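Local coordinates for cell wall surface anchor family protein (Streptococcus pneumoniae, PDB 4OQ1) that serves as the ancillary pilin RrgC, which probably fixes the base of the pneumococcal pilus to the cell wall and is built from immunoglobulin-like CnaB domains, at residues Met91-Glu95 against Asn96-Val100; Met263-Gly267 against Arg268-Ser272; Trp76-Asn79 against Lys80-Ser83; Lys282-Gly286 against His287-Val291; Phe127-Thr130 against Asp131-Glu135. The protein carries 3 engineered substitutions. One frame throughout, in Å; residues are numbered along the deposited sequence.

Interaction 1: Met91-Glu95 against Asn96-Val100; sequences MTFLE and NQIEV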
loop_
_atom_site.group_PDB
_atom_site.type_symbol
_atom_site.label_atom_id
_atom_site.label_comp_id
_atom_site.label_asym_id
_atom_site.label_seq_id
_atom_site.Cartn_x
_atom_site.Cartn_y
_atom_site.Cartn_z
ATOM N N MET A 91 29.546 11.521 -12.917
ATOM C CA MET A 91 28.982 11.809 -11.574
ATOM C C MET A 91 29.189 10.654 -10.657
ATOM O O MET A 91 29.193 9.486 -11.067
ATOM C CB MET A 91 27.476 12.074 -11.568
ATOM C CG MET A 91 26.872 12.398 -12.879
ATOM S SD MET A 91 25.072 12.491 -12.825
ATOM C CE MET A 91 24.852 13.424 -11.339
ATOM N N THR A 92 29.347 10.993 -9.404
ATOM C CA THR A 92 29.272 9.992 -8.357
ATOM C C THR A 92 28.205 10.391 -7.283
ATOM O O THR A 92 28.168 11.564 -6.811
ATOM C CB THR A 92 30.664 9.744 -7.731
ATOM O OG1 THR A 92 30.571 8.692 -6.764
ATOM C CG2 THR A 92 31.179 10.976 -7.023
ATOM N N PHE A 93 27.358 9.422 -6.907
ATOM C CA PHE A 93 26.463 9.548 -5.718
ATOM C C PHE A 93 27.091 9.100 -4.403
ATOM O O PHE A 93 27.037 7.924 -4.065
ATOM C CB PHE A 93 25.240 8.702 -5.941
ATOM C CG PHE A 93 24.353 9.193 -7.050
ATOM C CD1 PHE A 93 23.258 10.002 -6.768
ATOM C CD2 PHE A 93 24.592 8.821 -8.370
ATOM C CE1 PHE A 93 22.430 10.426 -7.785
ATOM C CE2 PHE A 93 23.768 9.248 -9.392
ATOM C CZ PHE A 93 22.692 10.051 -9.092
ATOM N N LEU A 94 27.631 10.035 -3.649
ATOM C CA LEU A 94 28.172 9.799 -2.334
ATOM C C LEU A 94 27.039 9.732 -1.287
ATOM O O LEU A 94 25.884 9.592 -1.642
ATOM C CB LEU A 94 29.203 10.890 -1.994
ATOM C CG LEU A 94 30.359 11.131 -2.971
ATOM C CD1 LEU A 94 31.343 12.121 -2.399
ATOM C CD2 LEU A 94 31.105 9.838 -3.300
ATOM N N GLU A 95 27.354 9.856 0.002
ATOM C CA GLU A 95 26.370 9.553 1.078
ATOM C C GLU A 95 25.208 10.542 1.231
ATOM O O GLU A 95 24.045 10.140 1.412
ATOM C CB GLU A 95 27.075 9.402 2.455
ATOM C CG GLU A 95 28.273 8.457 2.479
ATOM C CD GLU A 95 29.575 9.137 2.084
ATOM O OE1 GLU A 95 30.143 9.869 2.934
ATOM O OE2 GLU A 95 30.044 8.937 0.926
ATOM N N ASN A 96 25.507 11.844 1.242
ATOM C CA ASN A 96 24.423 12.820 1.329
ATOM C C ASN A 96 24.396 13.812 0.129
ATOM O O ASN A 96 23.554 14.715 0.133
ATOM C CB ASN A 96 24.515 13.611 2.639
ATOM C CG ASN A 96 23.221 14.334 2.987
ATOM O OD1 ASN A 96 22.146 13.913 2.613
ATOM N ND2 ASN A 96 23.333 15.452 3.657
ATOM N N GLN A 97 25.271 13.589 -0.855
ATOM C CA GLN A 97 25.410 14.507 -2.045
ATOM C C GLN A 97 26.144 13.884 -3.247
ATOM O O GLN A 97 26.801 12.835 -3.172
ATOM C CB GLN A 97 26.043 15.829 -1.582
ATOM C CG GLN A 97 27.521 15.774 -1.235
ATOM C CD GLN A 97 28.026 16.948 -0.388
ATOM O OE1 GLN A 97 27.258 17.731 0.163
ATOM N NE2 GLN A 97 29.350 17.054 -0.261
ATOM N N ILE A 98 25.995 14.523 -4.410
ATOM C CA ILE A 98 26.574 14.072 -5.664
ATOM C C ILE A 98 27.787 14.925 -5.843
ATOM O O ILE A 98 27.798 16.116 -5.437
ATOM C CB ILE A 98 25.638 14.299 -6.908
ATOM C CG1 ILE A 98 24.480 13.356 -6.920
ATOM C CG2 ILE A 98 26.346 14.145 -8.242
ATOM C CD1 ILE A 98 23.252 14.002 -7.510
ATOM N N GLU A 99 28.820 14.330 -6.408
ATOM C CA GLU A 99 29.974 15.064 -7.002
ATOM C C GLU A 99 30.059 14.835 -8.495
ATOM O O GLU A 99 29.871 13.719 -8.990
ATOM C CB GLU A 99 31.348 14.716 -6.417
ATOM C CG GLU A 99 31.608 15.292 -5.048
ATOM C CD GLU A 99 32.912 14.758 -4.452
ATOM O OE1 GLU A 99 33.641 13.950 -5.102
ATOM O OE2 GLU A 99 33.207 15.145 -3.321
ATOM N N VAL A 100 30.298 15.934 -9.220
ATOM C CA VAL A 100 30.446 15.912 -10.664
ATOM C C VAL A 100 31.871 16.379 -10.897
ATOM O O VAL A 100 32.255 17.427 -10.373
ATOM C CB VAL A 100 29.427 16.827 -11.406
ATOM C CG1 VAL A 100 29.524 16.540 -12.863
ATOM C CG2 VAL A 100 28.013 16.535 -10.831
#
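This contact is the tip of a beta hairpin: strand 85-93 runs into residues 94-97 and returns as strand 98-103 in the N-terminal mixed sheet, the two short strand segments lying 166° apart. Thr92 and Glu99 form the hydrogen-bonded pair that ties the arms together, Thr92 N giving a nearly straight bond to Glu99 O at 2.8 Å while Glu99 N returns one to Thr92 O. Nearer the turn, Leu94 N makes a weak bond to Gln97 O. The side chains alternate. Met91, Phe93, Ile98 and Val100 share the buried face, where long or branched apolar groups suit a core that Tyr37 and Val41 of helix 37-42 and Leu52 also line. The Phe93 ring runs alongside Ile98, with Ile98 CG1 3.6 Å from Phe93 CD1. Thr92 and Glu99 occupy the other, partly exposed face. Threonine's beta branch suits an extended strand, and Thr92 CG2 rests 3.8 Å from Glu99 CB; the longer glutamate keeps its carboxylate at this face, OE2 3.7 Å from Leu94 CD1. At the far end of the buried row, Met91 bends at its thioether (chi3 44°), and its CE meets Ile98 CG2 at 3.5 Å.

Interaction 2: Met263-Gly267 against Arg268-Ser272; sequences MKVDG and RTNTS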
loop_
_atom_site.group_PDB
_atom_site.type_symbol
_atom_site.label_atom_id
_atom_site.label_comp_id
_atom_site.label_asym_id
_atom_site.label_seq_id
_atom_site.Cartn_x
_atom_site.Cartn_y
_atom_site.Cartn_z
ATOM N N MET A 263 -26.973 -26.094 24.762
ATOM C CA MET A 263 -26.968 -27.217 25.749
ATOM C C MET A 263 -26.743 -28.583 25.079
ATOM O O MET A 263 -27.486 -28.993 24.121
ATOM C CB MET A 263 -28.277 -27.254 26.543
ATOM C CG MET A 263 -28.143 -28.171 27.747
ATOM S SD MET A 263 -29.716 -28.506 28.575
ATOM C CE MET A 263 -29.259 -29.998 29.399
ATOM N N LYS A 264 -25.695 -29.261 25.537
ATOM C CA LYS A 264 -25.297 -30.550 24.996
ATOM C C LYS A 264 -25.949 -31.663 25.796
ATOM O O LYS A 264 -25.723 -31.797 26.999
ATOM C CB LYS A 264 -23.775 -30.699 25.026
ATOM C CG LYS A 264 -23.265 -31.988 24.402
ATOM C CD LYS A 264 -23.388 -31.954 22.887
ATOM C CE LYS A 264 -22.842 -33.226 22.261
ATOM N NZ LYS A 264 -23.815 -34.351 22.347
ATOM N N VAL A 265 -26.766 -32.456 25.117
ATOM C CA VAL A 265 -27.521 -33.512 25.767
ATOM C C VAL A 265 -27.406 -34.812 25.061
ATOM O O VAL A 265 -26.949 -34.879 23.938
ATOM C CB VAL A 265 -29.027 -33.275 25.889
ATOM C CG1 VAL A 265 -29.325 -31.982 26.591
ATOM C CG2 VAL A 265 -29.704 -33.273 24.541
ATOM N N ASP A 266 -27.765 -35.874 25.799
ATOM C CA ASP A 266 -27.915 -37.202 25.198
ATOM C C ASP A 266 -29.250 -37.120 24.440
ATOM O O ASP A 266 -30.335 -36.659 24.991
ATOM C CB ASP A 266 -27.998 -38.238 26.356
ATOM C CG ASP A 266 -28.202 -39.644 25.888
ATOM O OD1 ASP A 266 -29.151 -39.897 25.110
ATOM O OD2 ASP A 266 -27.503 -40.496 26.456
ATOM N N GLY A 267 -29.233 -37.562 23.214
ATOM C CA GLY A 267 -30.372 -37.382 22.396
ATOM C C GLY A 267 -31.565 -38.235 22.778
ATOM O O GLY A 267 -32.701 -37.870 22.492
ATOM N N ARG A 268 -31.324 -39.388 23.364
ATOM C CA ARG A 268 -32.458 -40.235 23.844
ATOM C C ARG A 268 -33.058 -39.765 25.149
ATOM O O ARG A 268 -34.279 -39.582 25.268
ATOM C CB ARG A 268 -32.047 -41.713 23.868
ATOM C CG ARG A 268 -31.977 -42.243 22.431
ATOM C CD ARG A 268 -31.341 -43.628 22.324
ATOM N NE ARG A 268 -31.550 -44.253 21.004
ATOM C CZ ARG A 268 -32.581 -45.031 20.648
ATOM N NH1 ARG A 268 -33.567 -45.309 21.508
ATOM N NH2 ARG A 268 -32.635 -45.555 19.406
ATOM N N THR A 269 -32.220 -39.453 26.117
ATOM C CA THR A 269 -32.727 -39.176 27.418
ATOM C C THR A 269 -32.938 -37.689 27.654
ATOM O O THR A 269 -33.577 -37.326 28.628
ATOM C CB THR A 269 -31.782 -39.782 28.511
ATOM O OG1 THR A 269 -30.491 -39.188 28.449
ATOM C CG2 THR A 269 -31.626 -41.242 28.310
ATOM N N ASN A 270 -32.363 -36.829 26.802
ATOM C CA ASN A 270 -32.311 -35.410 27.051
ATOM C C ASN A 270 -31.678 -34.944 28.352
ATOM O O ASN A 270 -32.052 -33.903 28.845
ATOM C CB ASN A 270 -33.701 -34.775 26.932
ATOM C CG ASN A 270 -34.118 -34.581 25.493
ATOM O OD1 ASN A 270 -33.292 -34.348 24.619
ATOM N ND2 ASN A 270 -35.392 -34.677 25.240
ATOM N N THR A 271 -30.779 -35.718 28.887
ATOM C CA THR A 271 -30.006 -35.309 30.117
ATOM C C THR A 271 -28.680 -34.711 29.662
ATOM O O THR A 271 -28.161 -35.027 28.561
ATOM C CB THR A 271 -29.781 -36.474 31.073
ATOM O OG1 THR A 271 -29.317 -37.623 30.362
ATOM C CG2 THR A 271 -31.108 -36.801 31.745
ATOM N N SER A 272 -28.200 -33.746 30.427
ATOM C CA SER A 272 -27.032 -32.984 30.004
ATOM C C SER A 272 -25.756 -33.778 30.018
ATOM O O SER A 272 -25.617 -34.799 30.743
ATOM C CB SER A 272 -26.883 -31.796 30.888
ATOM O OG SER A 272 -26.308 -32.193 32.100
#
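Asp266, at the end of strand 260-266, organises the turn that follows with Arg268, which contributes chiefly its backbone N and CB. With Asp266 CG trans to the backbone N (chi1 178°), the carboxylate reaches over the turn, and OD1 accepts two amides: Arg268 N at 2.8 Å, nearly in line with the C-O bond, which makes an Asx turn, and Thr269 N at 3.3 Å from above the carboxylate plane. Arg268 CB packs 3.6 Å from Asp266 OD1, while its guanidinium end leads away. The Asp266 backbone is also engaged: its N donates to Thr271 O at 2.9 Å and its O accepts from Asn270 N at 2.7 Å. Asn270, with positive phi, suits the tight bend. On the same strand Lys264 NZ is joined covalently to Asn354 CG, the intramolecular isopeptide bond characteristic of CnaB domains. Asp266 OD2 makes a salt bridge to Lys356 NZ and a hydrogen bond with Tyr329 OH. A short, two-oxygen acid thus serves the turn and residues further along the same chain, and its amide donors and the lysine probably keep the buried carboxylate charged.

Interaction 3: Trp76-Asn79 against Lys80-Ser83; sequences WDEN and KLSS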
loop_
_atom_site.group_PDB
_atom_site.type_symbol
_atom_site.label_atom_id
_atom_site.label_comp_id
_atom_site.label_asym_id
_atom_site.label_seq_id
_atom_site.Cartn_x
_atom_site.Cartn_y
_atom_site.Cartn_z
ATOM N N TRP A 76 11.420 23.472 -24.074
ATOM C CA TRP A 76 12.373 22.802 -24.914
ATOM C C TRP A 76 12.290 23.242 -26.401
ATOM O O TRP A 76 11.223 23.249 -26.988
ATOM C CB TRP A 76 12.072 21.317 -24.869
ATOM C CG TRP A 76 12.925 20.536 -25.753
ATOM C CD1 TRP A 76 12.554 19.894 -26.946
ATOM C CD2 TRP A 76 14.284 20.202 -25.524
ATOM N NE1 TRP A 76 13.661 19.252 -27.483
ATOM C CE2 TRP A 76 14.728 19.425 -26.634
ATOM C CE3 TRP A 76 15.225 20.563 -24.523
ATOM C CZ2 TRP A 76 16.053 18.940 -26.730
ATOM C CZ3 TRP A 76 16.517 20.078 -24.615
ATOM C CH2 TRP A 76 16.911 19.240 -25.705
ATOM N N ASP A 77 13.414 23.540 -27.001
ATOM C CA ASP A 77 13.552 23.827 -28.449
ATOM C C ASP A 77 15.039 23.678 -28.818
ATOM O O ASP A 77 15.877 24.351 -28.250
ATOM C CB ASP A 77 13.138 25.271 -28.668
ATOM C CG ASP A 77 13.008 25.637 -30.122
ATOM O OD1 ASP A 77 13.378 24.844 -31.022
ATOM O OD2 ASP A 77 12.489 26.737 -30.325
ATOM N N GLU A 78 15.399 22.755 -29.706
ATOM C CA GLU A 78 16.771 22.546 -30.094
ATOM C C GLU A 78 17.321 23.731 -30.783
ATOM O O GLU A 78 18.481 23.911 -30.792
ATOM C CB GLU A 78 16.884 21.351 -31.039
ATOM C CG GLU A 78 16.740 20.076 -30.236
ATOM C CD GLU A 78 18.077 19.550 -29.694
ATOM O OE1 GLU A 78 19.045 20.323 -29.466
ATOM O OE2 GLU A 78 18.123 18.327 -29.453
ATOM N N ASN A 79 16.443 24.532 -31.382
ATOM C CA ASN A 79 16.870 25.773 -31.948
ATOM C C ASN A 79 17.380 26.778 -30.871
ATOM O O ASN A 79 18.128 27.692 -31.173
ATOM C CB ASN A 79 15.753 26.405 -32.795
ATOM C CG ASN A 79 16.259 27.550 -33.625
ATOM O OD1 ASN A 79 17.342 27.444 -34.171
ATOM N ND2 ASN A 79 15.509 28.632 -33.714
ATOM N N LYS A 80 16.996 26.620 -29.630
ATOM C CA LYS A 80 17.589 27.495 -28.551
ATOM C C LYS A 80 18.964 27.062 -28.103
ATOM O O LYS A 80 19.662 27.829 -27.420
ATOM C CB LYS A 80 16.716 27.493 -27.329
ATOM C CG LYS A 80 15.373 28.054 -27.559
ATOM C CD LYS A 80 14.590 27.966 -26.309
ATOM C CE LYS A 80 13.316 28.815 -26.441
ATOM N NZ LYS A 80 12.299 28.346 -25.472
ATOM N N LEU A 81 19.398 25.850 -28.470
ATOM C CA LEU A 81 20.557 25.243 -27.877
ATOM C C LEU A 81 21.627 25.030 -28.896
ATOM O O LEU A 81 22.712 24.574 -28.524
ATOM C CB LEU A 81 20.195 23.859 -27.300
ATOM C CG LEU A 81 19.010 23.933 -26.368
ATOM C CD1 LEU A 81 18.609 22.518 -26.001
ATOM C CD2 LEU A 81 19.328 24.778 -25.124
ATOM N N SER A 82 21.299 25.295 -30.181
ATOM C CA SER A 82 22.124 24.802 -31.287
ATOM C C SER A 82 23.482 25.479 -31.312
ATOM O O SER A 82 24.442 24.927 -31.826
ATOM C CB SER A 82 21.364 24.880 -32.632
ATOM O OG SER A 82 20.803 26.177 -32.812
ATOM N N SER A 83 23.598 26.638 -30.684
ATOM C CA SER A 83 24.899 27.242 -30.660
ATOM C C SER A 83 25.792 26.683 -29.541
ATOM O O SER A 83 26.925 27.082 -29.475
ATOM C CB SER A 83 24.804 28.765 -30.566
ATOM O OG SER A 83 24.442 29.187 -29.284
#
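Trp76 brings the six-membered part of its indole against Leu81, whose CD1 lies 3.5 Å from CZ3 and 3.7 Å from CH2 of Trp76. The two side chains cross at about a right angle, and the CD1 methyl makes the contact. Trp76 CG sits trans to the backbone N (chi1 176°), which carries the ring forward over the turn although the side chain sets out away from it. A broad ring and a branched leucine suit this place because both also pack on Trp55 of strand 50-56, and Leu81 touches Leu73 of helix 66-73 as well. Next to this pair, Lys80 lies extended along Asp77: Lys80 CG is 3.7 Å from Asp77 CB. The long lysine can thus use its methylene groups here while its ammonium bonds to the carbonyl of Ser75.

The backbone winds tightly. Lys80 N donates to Asp77 O at 2.9 Å, and Leu81 N to Glu78 O at 3.2 Å, each donor standing well above the plane of its carbonyl. Ser82 OG adds a weak bond to Asn79 O. Asp77 fits the start of the winding, being short enough for its OD1 to take the amide of Asn79 at 3.1 Å, from above the carboxylate plane. That bond, from a side-chain oxygen to the backbone N two residues on, is an Asx turn, here opening a pair of successive i to i+3 turns in the surface connection between helix 66-73 and strand 85-93.

Interaction 4: Lys282-Gly286 against His287-Val291; sequences KEESG and HYTPV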
loop_
_atom_site.group_PDB
_atom_site.type_symbol
_atom_site.label_atom_id
_atom_site.label_comp_id
_atom_site.label_asym_id
_atom_site.label_seq_id
_atom_site.Cartn_x
_atom_site.Cartn_y
_atom_site.Cartn_z
ATOM N N LYS A 282 -15.986 -20.226 11.080
ATOM C CA LYS A 282 -16.726 -19.744 9.933
ATOM C C LYS A 282 -16.237 -20.459 8.705
ATOM O O LYS A 282 -15.220 -21.120 8.741
ATOM C CB LYS A 282 -16.709 -18.244 9.789
ATOM C CG LYS A 282 -15.378 -17.507 9.785
ATOM C CD LYS A 282 -15.613 -16.066 10.292
ATOM C CE LYS A 282 -14.342 -15.211 10.343
ATOM N NZ LYS A 282 -13.995 -14.685 8.992
ATOM N N GLU A 283 -16.992 -20.408 7.640
ATOM C CA GLU A 283 -16.502 -20.978 6.448
ATOM C C GLU A 283 -16.170 -19.883 5.461
ATOM O O GLU A 283 -16.917 -18.958 5.329
ATOM C CB GLU A 283 -17.479 -21.932 5.828
ATOM C CG GLU A 283 -16.929 -22.580 4.570
ATOM C CD GLU A 283 -17.640 -22.050 3.385
ATOM O OE1 GLU A 283 -18.836 -22.014 3.582
ATOM O OE2 GLU A 283 -17.041 -21.639 2.342
ATOM N N GLU A 284 -15.032 -20.066 4.796
ATOM C CA GLU A 284 -14.419 -19.165 3.825
ATOM C C GLU A 284 -13.862 -20.032 2.714
ATOM O O GLU A 284 -12.938 -20.832 2.949
ATOM C CB GLU A 284 -13.206 -18.439 4.405
ATOM C CG GLU A 284 -13.341 -18.003 5.842
ATOM C CD GLU A 284 -12.452 -16.813 6.116
ATOM O OE1 GLU A 284 -11.289 -16.863 5.647
ATOM O OE2 GLU A 284 -12.933 -15.831 6.759
ATOM N N SER A 285 -14.442 -19.863 1.548
ATOM C CA SER A 285 -13.876 -20.410 0.319
ATOM C C SER A 285 -13.625 -21.906 0.421
ATOM O O SER A 285 -12.624 -22.359 -0.053
ATOM C CB SER A 285 -12.587 -19.619 -0.069
ATOM O OG SER A 285 -11.494 -19.847 0.779
ATOM N N GLY A 286 -14.546 -22.636 1.068
ATOM C CA GLY A 286 -14.504 -24.071 1.136
ATOM C C GLY A 286 -13.760 -24.642 2.296
ATOM O O GLY A 286 -13.687 -25.844 2.434
ATOM N N HIS A 287 -13.183 -23.817 3.159
ATOM C CA HIS A 287 -12.653 -24.379 4.356
ATOM C C HIS A 287 -13.076 -23.655 5.630
ATOM O O HIS A 287 -13.481 -22.532 5.613
ATOM C CB HIS A 287 -11.152 -24.581 4.346
ATOM C CG HIS A 287 -10.362 -23.410 3.866
ATOM N ND1 HIS A 287 -9.993 -22.386 4.694
ATOM C CD2 HIS A 287 -9.790 -23.154 2.666
ATOM C CE1 HIS A 287 -9.271 -21.515 4.022
ATOM N NE2 HIS A 287 -9.134 -21.958 2.788
ATOM N N TYR A 288 -12.956 -24.372 6.725
ATOM C CA TYR A 288 -13.300 -23.805 8.019
ATOM C C TYR A 288 -12.176 -23.065 8.593
ATOM O O TYR A 288 -11.020 -23.523 8.671
ATOM C CB TYR A 288 -13.804 -24.891 8.995
ATOM C CG TYR A 288 -15.045 -25.652 8.584
ATOM C CD1 TYR A 288 -16.286 -25.082 8.705
ATOM C CD2 TYR A 288 -14.980 -26.999 8.189
ATOM C CE1 TYR A 288 -17.453 -25.723 8.410
ATOM C CE2 TYR A 288 -16.118 -27.632 7.794
ATOM C CZ TYR A 288 -17.351 -27.051 7.918
ATOM O OH TYR A 288 -18.499 -27.704 7.620
ATOM N N THR A 289 -12.494 -21.868 9.067
ATOM C CA THR A 289 -11.437 -21.089 9.738
ATOM C C THR A 289 -11.870 -20.580 11.103
ATOM O O THR A 289 -13.014 -20.186 11.304
ATOM C CB THR A 289 -10.987 -19.882 8.874
ATOM O OG1 THR A 289 -11.980 -18.871 8.908
ATOM C CG2 THR A 289 -10.794 -20.236 7.473
ATOM N N PRO A 290 -10.974 -20.595 12.077
ATOM C CA PRO A 290 -11.328 -20.254 13.436
ATOM C C PRO A 290 -11.826 -18.825 13.677
ATOM O O PRO A 290 -11.340 -17.850 13.104
ATOM C CB PRO A 290 -10.031 -20.466 14.189
ATOM C CG PRO A 290 -9.410 -21.625 13.491
ATOM C CD PRO A 290 -9.908 -21.605 12.062
ATOM N N VAL A 291 -12.835 -18.712 14.528
ATOM C CA VAL A 291 -13.294 -17.373 14.959
ATOM C C VAL A 291 -12.321 -16.922 16.030
ATOM O O VAL A 291 -11.916 -17.705 16.858
ATOM C CB VAL A 291 -14.732 -17.433 15.507
ATOM C CG1 VAL A 291 -15.101 -16.159 16.255
ATOM C CG2 VAL A 291 -15.698 -17.615 14.378
#
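His287 overlaps Glu284 and Ser285 across a tight hairpin turn, and its side chain can be followed outward from the backbone. His287 CB touches the preceding peptide, 3.3 Å from Gly286 C. At CG the chain takes the position between its own N and carbonyl carbon (chi1 47°), folding the imidazole back over the turn. One face of the ring therefore lies on Glu284 O, which stands 3.7 Å above the plane over its centre; at the tip, NE2 comes 3.7 Å from Ser285 OG.

That same carbonyl, Glu284 O, accepts from His287 N at 3.0 Å and from Ser285 OG at 2.8 Å, the two donors approaching from opposite faces of its plane. Residues Glu284 to His287 form a type I' turn, in which Ser285 and Gly286 both have positive phi; glycine, without a CB, avoids a clash with the carbonyl before it. Glu283 bends so that OE2 accepts a hydrogen bond from Gly286 N. On the face shared with His287, Lys282 NZ makes a salt bridge to Glu284 OE2 at 2.7 Å, and Glu284 CG lies 3.5 Å from Thr289 OG1.

Lys282 with Thr289, and Glu284 with His287, are antiparallel hydrogen-bonded pairs, joining strands 277-284 and 287-293 in an antiparallel sheet of the prealbumin-like domain. On the other face Tyr288 meets Tyr319 of strand 316-322 edge-to-face, and further along the strand Val291 packs on Val280 and on Val298 of strand 296-301.

Interaction 5: Phe127-Thr130 against Asp131-Glu135; sequences FEMT and DQTVE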
loop_
_atom_site.group_PDB
_atom_site.type_symbol
_atom_site.label_atom_id
_atom_site.label_comp_id
_atom_site.label_asym_id
_atom_site.label_seq_id
_atom_site.Cartn_x
_atom_site.Cartn_y
_atom_site.Cartn_z
ATOM N N PHE A 127 25.212 26.739 -13.850
ATOM C CA PHE A 127 26.345 26.943 -12.962
ATOM C C PHE A 127 27.595 27.509 -13.687
ATOM O O PHE A 127 27.840 27.202 -14.836
ATOM C CB PHE A 127 26.639 25.651 -12.164
ATOM C CG PHE A 127 27.154 24.488 -12.950
ATOM C CD1 PHE A 127 28.524 24.291 -13.126
ATOM C CD2 PHE A 127 26.273 23.642 -13.588
ATOM C CE1 PHE A 127 29.028 23.186 -13.795
ATOM C CE2 PHE A 127 26.751 22.557 -14.330
ATOM C CZ PHE A 127 28.116 22.340 -14.457
ATOM N N GLU A 128 28.501 28.155 -12.932
ATOM C CA GLU A 128 29.647 28.768 -13.603
ATOM C C GLU A 128 30.893 28.350 -12.837
ATOM O O GLU A 128 30.906 28.431 -11.604
ATOM C CB GLU A 128 29.463 30.264 -13.674
ATOM C CG GLU A 128 30.679 30.948 -14.282
ATOM C CD GLU A 128 30.545 32.420 -14.393
ATOM O OE1 GLU A 128 30.585 32.885 -15.522
ATOM O OE2 GLU A 128 30.391 33.114 -13.365
ATOM N N MET A 129 31.857 27.785 -13.593
ATOM C CA MET A 129 33.244 27.571 -13.137
ATOM C C MET A 129 34.228 28.666 -13.665
ATOM O O MET A 129 34.389 28.841 -14.831
ATOM C CB MET A 129 33.627 26.201 -13.669
ATOM C CG MET A 129 32.759 25.096 -13.043
ATOM S SD MET A 129 32.865 25.108 -11.235
ATOM C CE MET A 129 32.296 23.411 -10.967
ATOM N N THR A 130 34.876 29.396 -12.769
ATOM C CA THR A 130 35.922 30.316 -13.199
ATOM C C THR A 130 37.231 30.003 -12.464
ATOM O O THR A 130 37.235 29.199 -11.549
ATOM C CB THR A 130 35.498 31.749 -12.925
ATOM O OG1 THR A 130 35.543 31.991 -11.534
ATOM C CG2 THR A 130 34.133 31.994 -13.393
ATOM N N ASP A 131 38.365 30.601 -12.869
ATOM C CA ASP A 131 39.631 30.332 -12.117
ATOM C C ASP A 131 39.496 30.797 -10.675
ATOM O O ASP A 131 40.332 30.427 -9.872
ATOM C CB ASP A 131 40.890 30.987 -12.762
ATOM C CG ASP A 131 41.394 30.216 -14.005
ATOM O OD1 ASP A 131 40.990 29.069 -14.138
ATOM O OD2 ASP A 131 42.190 30.745 -14.840
ATOM N N GLN A 132 38.467 31.593 -10.341
ATOM C CA GLN A 132 38.251 32.080 -8.955
ATOM C C GLN A 132 37.294 31.274 -8.101
ATOM O O GLN A 132 37.048 31.625 -6.945
ATOM C CB GLN A 132 37.667 33.475 -8.994
ATOM C CG GLN A 132 38.437 34.452 -9.877
ATOM C CD GLN A 132 39.922 34.447 -9.596
ATOM O OE1 GLN A 132 40.350 34.309 -8.442
ATOM N NE2 GLN A 132 40.725 34.600 -10.649
ATOM N N THR A 133 36.712 30.240 -8.702
ATOM C CA THR A 133 35.686 29.396 -8.098
ATOM C C THR A 133 36.306 28.661 -6.947
ATOM O O THR A 133 37.263 27.913 -7.177
ATOM C CB THR A 133 35.240 28.275 -9.102
ATOM O OG1 THR A 133 34.536 28.868 -10.209
ATOM C CG2 THR A 133 34.378 27.220 -8.403
ATOM N N VAL A 134 35.737 28.816 -5.750
ATOM C CA VAL A 134 36.174 28.014 -4.571
ATOM C C VAL A 134 35.690 26.566 -4.730
ATOM O O VAL A 134 34.525 26.361 -5.046
ATOM C CB VAL A 134 35.702 28.671 -3.207
ATOM C CG1 VAL A 134 34.406 28.041 -2.668
ATOM C CG2 VAL A 134 36.815 28.658 -2.145
ATOM N N GLU A 135 36.593 25.589 -4.522
ATOM C CA GLU A 135 36.331 24.139 -4.690
ATOM C C GLU A 135 35.898 23.369 -3.431
ATOM O O GLU A 135 36.563 23.408 -2.407
ATOM C CB GLU A 135 37.594 23.453 -5.213
ATOM C CG GLU A 135 37.550 21.914 -5.278
ATOM C CD GLU A 135 37.158 21.339 -6.639
ATOM O OE1 GLU A 135 36.615 22.063 -7.516
ATOM O OE2 GLU A 135 37.370 20.109 -6.818
#
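Thr130 to Thr133 form a type I beta turn at the end of strand 120-129, closed by Thr133 N donating to Thr130 O at 3.1 Å from above the carbonyl plane.

The two threonines fasten the turn with their hydroxyls as well. Thr133 points its side chain back at the strand, and its OG1 accepts the amide of Thr130 at 2.6 Å in a nearly straight bond, 166° at the hydrogen. Its OG1 lies beside its own N and opposite its carbonyl carbon (chi1 -68°), which places CG2 against Met129, 3.8 Å from its SD. A threonine suits this place because one branch can be polar and the other apolar. Thr130 reciprocates: its OG1, set between its backbone N and carbonyl carbon (chi1 72°), accepts from Gln132 N at 3.2 Å, an ST turn, so that the Thr130 hydroxyl holds the middle of the turn and the Thr133 hydroxyl its start. Gln132 CB also rests 3.6 Å from Thr130 OG1, and the rest of that chain leads away from the turn. Asp131, at the exposed corner, directs OD1 to Asn105.

Met129 is the buried residue of the contact, its flexible thioether packing on His28 and Leu30 of strand 28-33, Ile103 of strand 98-103 and Leu137 of strand 137-140. The turn thus leads the chain out of strand 120-129, bound beside strand 106-110, toward strand 137-140, an outermost strand of the same mixed sheet.

Following the chain from the N terminus, interaction 3 comes first, winding the connection from helix 66-73 toward strand 85-93. Interaction 1 then closes the hairpin at that strand's far end, and interaction 5 turns the chain out of strand 120-129; interactions 1 and 5 reach the same mixed sheet, their nearest atoms about 6 Å apart. Well beyond, interaction 2 closes the turn after strand 260-266, and interaction 4 the hairpin of strands 277-284 and 287-293, both in the same prealbumin-like domain, with centres 28 Å apart. All five are in series, none nested or crossing. Interactions 2 and 5 stand 97 Å apart between centres, on opposite sides of the elongated chain.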